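PDB 2RBG: DUF5751 domain-containing protein from Sulfolobus tokodaii, which is of unknown function but belongs to the DUF5751 family and adopts a compact alpha/beta fold with a parallel sheet. Local coordinates for residues Lys23-Val28 with Ile61-Glu66. Numbering follows the deposited sequence.
Sequences KIFLDV and IDIGYE
Ile63 reaches the helix carrying Phe25 and Val28 mainly through its CG2 methyl, and the contact is apolar throughout. Ile63 CG2 comes to the rim of the Phe25 ring, close to the ring plane and not over a face, lying 4.0 Å from Phe25 CE1. The branch carbon follows just behind, with Ile63 CB 4.2 Å from the same Phe25 CE1. On the next turn of the helix, Val28 offers one branch, and Val28 CG1 sits 4.0 Å from Ile63 CG2, which therefore meets both helix side chains. Ile63 CG1 sits beside the backbone N (chi1 -61°), which leaves CG2 anti to that N and directed at the helix. In both pairs the side chains run past each other in opposite directions. All three residues are buried, and their side chains fill the gap between backbones whose nearest CA atoms, Phe25 CA and Ile63 CA, are 8.1 Å apart.

Neighbouring elements complete the packing. Phe25 also leans on Leu57 of helix 54-59, which Tyr65 touches too, while Val28 packs on Thr36 and Leu91 of the sheet. From Gly64 the chain enters strand 64-70, pairing by backbone hydrogen bonds with Lys34 and Thr36.

Helix 17-31 is thus seated against the loop entering edge strand 64-70, consistent with a Rossmann-like alpha/beta fold, in which helices pack against a parallel sheet of order 3-2-1-4-5.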
loop_
_atom_site.group_PDB
_atom_site.type_symbol
_atom_site.label_atom_id
_atom_site.label_comp_id
_atom_site.label_asym_id
_atom_site.label_seq_id
_atom_site.Cartn_x
_atom_site.Cartn_y
_atom_site.Cartn_z
ATOM N N LYS A 23 7.658 10.083 2.436
ATOM C CA LYS A 23 6.375 9.566 1.966
ATOM C C LYS A 23 5.240 10.501 2.372
ATOM O O LYS A 23 4.344 10.791 1.583
ATOM C CB LYS A 23 6.096 8.179 2.555
ATOM C CG LYS A 23 7.014 7.066 2.076
ATOM C CD LYS A 23 6.555 5.721 2.643
ATOM C CE LYS A 23 7.317 4.565 2.023
ATOM N NZ LYS A 23 7.075 4.480 0.554
ATOM N N ILE A 24 5.278 10.963 3.618
ATOM C CA ILE A 24 4.242 11.852 4.120
ATOM C C ILE A 24 3.996 13.041 3.200
ATOM O O ILE A 24 2.859 13.320 2.831
ATOM C CB ILE A 24 4.599 12.373 5.531
ATOM C CG1 ILE A 24 4.502 11.218 6.534
ATOM C CG2 ILE A 24 3.662 13.520 5.926
ATOM C CD1 ILE A 24 5.001 11.558 7.923
ATOM N N PHE A 25 5.057 13.739 2.816
ATOM C CA PHE A 25 4.875 14.903 1.961
ATOM C C PHE A 25 4.462 14.565 0.532
ATOM O O PHE A 25 3.769 15.350 -0.114
ATOM C CB PHE A 25 6.126 15.783 2.015
ATOM C CG PHE A 25 6.274 16.512 3.328
ATOM C CD1 PHE A 25 5.366 17.510 3.686
ATOM C CD2 PHE A 25 7.267 16.158 4.232
ATOM C CE1 PHE A 25 5.446 18.139 4.929
ATOM C CE2 PHE A 25 7.356 16.779 5.480
ATOM C CZ PHE A 25 6.440 17.772 5.827
ATOM N N LEU A 26 4.866 13.398 0.038
ATOM C CA LEU A 26 4.460 12.981 -1.299
ATOM C C LEU A 26 2.937 12.832 -1.275
ATOM O O LEU A 26 2.235 13.293 -2.173
ATOM C CB LEU A 26 5.083 11.629 -1.665
ATOM C CG LEU A 26 6.271 11.584 -2.628
ATOM C CD1 LEU A 26 7.452 12.262 -2.002
ATOM C CD2 LEU A 26 6.618 10.141 -2.953
ATOM N N ASP A 27 2.432 12.190 -0.228
ATOM C CA ASP A 27 1.000 11.967 -0.100
ATOM C C ASP A 27 0.220 13.246 0.180
ATOM O O ASP A 27 -0.856 13.454 -0.382
ATOM C CB ASP A 27 0.718 10.921 0.982
ATOM C CG ASP A 27 1.177 9.533 0.578
ATOM O OD1 ASP A 27 0.998 9.174 -0.607
ATOM O OD2 ASP A 27 1.705 8.797 1.437
ATOM N N VAL A 28 0.757 14.108 1.039
ATOM C CA VAL A 28 0.063 15.357 1.338
ATOM C C VAL A 28 -0.051 16.202 0.068
ATOM O O VAL A 28 -1.116 16.738 -0.240
ATOM C CB VAL A 28 0.793 16.170 2.428
ATOM C CG1 VAL A 28 0.190 17.569 2.526
ATOM C CG2 VAL A 28 0.665 15.455 3.778
ATOM N N ILE A 61 8.848 23.044 1.998
ATOM C CA ILE A 61 8.651 24.321 2.669
ATOM C C ILE A 61 7.287 24.957 2.380
ATOM O O ILE A 61 6.744 25.672 3.221
ATOM C CB ILE A 61 9.774 25.314 2.265
ATOM C CG1 ILE A 61 9.703 26.581 3.118
ATOM C CG2 ILE A 61 9.664 25.650 0.789
ATOM C CD1 ILE A 61 10.145 26.374 4.546
ATOM N N ASP A 62 6.733 24.700 1.196
ATOM C CA ASP A 62 5.439 25.274 0.831
ATOM C C ASP A 62 4.279 24.690 1.630
ATOM O O ASP A 62 3.246 25.338 1.793
ATOM C CB ASP A 62 5.151 25.079 -0.662
ATOM C CG ASP A 62 6.078 25.885 -1.550
ATOM O OD1 ASP A 62 6.814 26.748 -1.026
ATOM O OD2 ASP A 62 6.059 25.659 -2.779
ATOM N N ILE A 63 4.446 23.466 2.119
ATOM C CA ILE A 63 3.394 22.809 2.886
ATOM C C ILE A 63 3.362 23.316 4.323
ATOM O O ILE A 63 4.386 23.355 4.994
ATOM C CB ILE A 63 3.591 21.273 2.918
ATOM C CG1 ILE A 63 3.546 20.705 1.497
ATOM C CG2 ILE A 63 2.509 20.629 3.774
ATOM C CD1 ILE A 63 2.234 20.954 0.773
ATOM N N GLY A 64 2.182 23.712 4.786
ATOM C CA GLY A 64 2.060 24.181 6.151
ATOM C C GLY A 64 1.810 22.970 7.023
ATOM O O GLY A 64 1.016 22.103 6.666
ATOM N N TYR A 65 2.479 22.886 8.162
ATOM C CA TYR A 65 2.275 21.733 9.020
ATOM C C TYR A 65 2.444 22.063 10.490
ATOM O O TYR A 65 3.058 23.067 10.857
ATOM C CB TYR A 65 3.264 20.622 8.641
ATOM C CG TYR A 65 4.668 20.870 9.153
ATOM C CD1 TYR A 65 5.011 20.568 10.473
ATOM C CD2 TYR A 65 5.634 21.459 8.341
ATOM C CE1 TYR A 65 6.276 20.853 10.974
ATOM C CE2 TYR A 65 6.907 21.749 8.832
ATOM C CZ TYR A 65 7.218 21.444 10.151
ATOM O OH TYR A 65 8.467 21.732 10.653
ATOM N N GLU A 66 1.873 21.203 11.321
ATOM C CA GLU A 66 1.979 21.312 12.765
ATOM C C GLU A 66 2.528 19.948 13.140
ATOM O O GLU A 66 2.171 18.944 12.520
ATOM C CB GLU A 66 0.614 21.521 13.418
ATOM C CG GLU A 66 -0.003 22.884 13.173
ATOM C CD GLU A 66 -1.230 23.122 14.034
ATOM O OE1 GLU A 66 -2.183 22.317 13.950
ATOM O OE2 GLU A 66 -1.240 24.112 14.797
#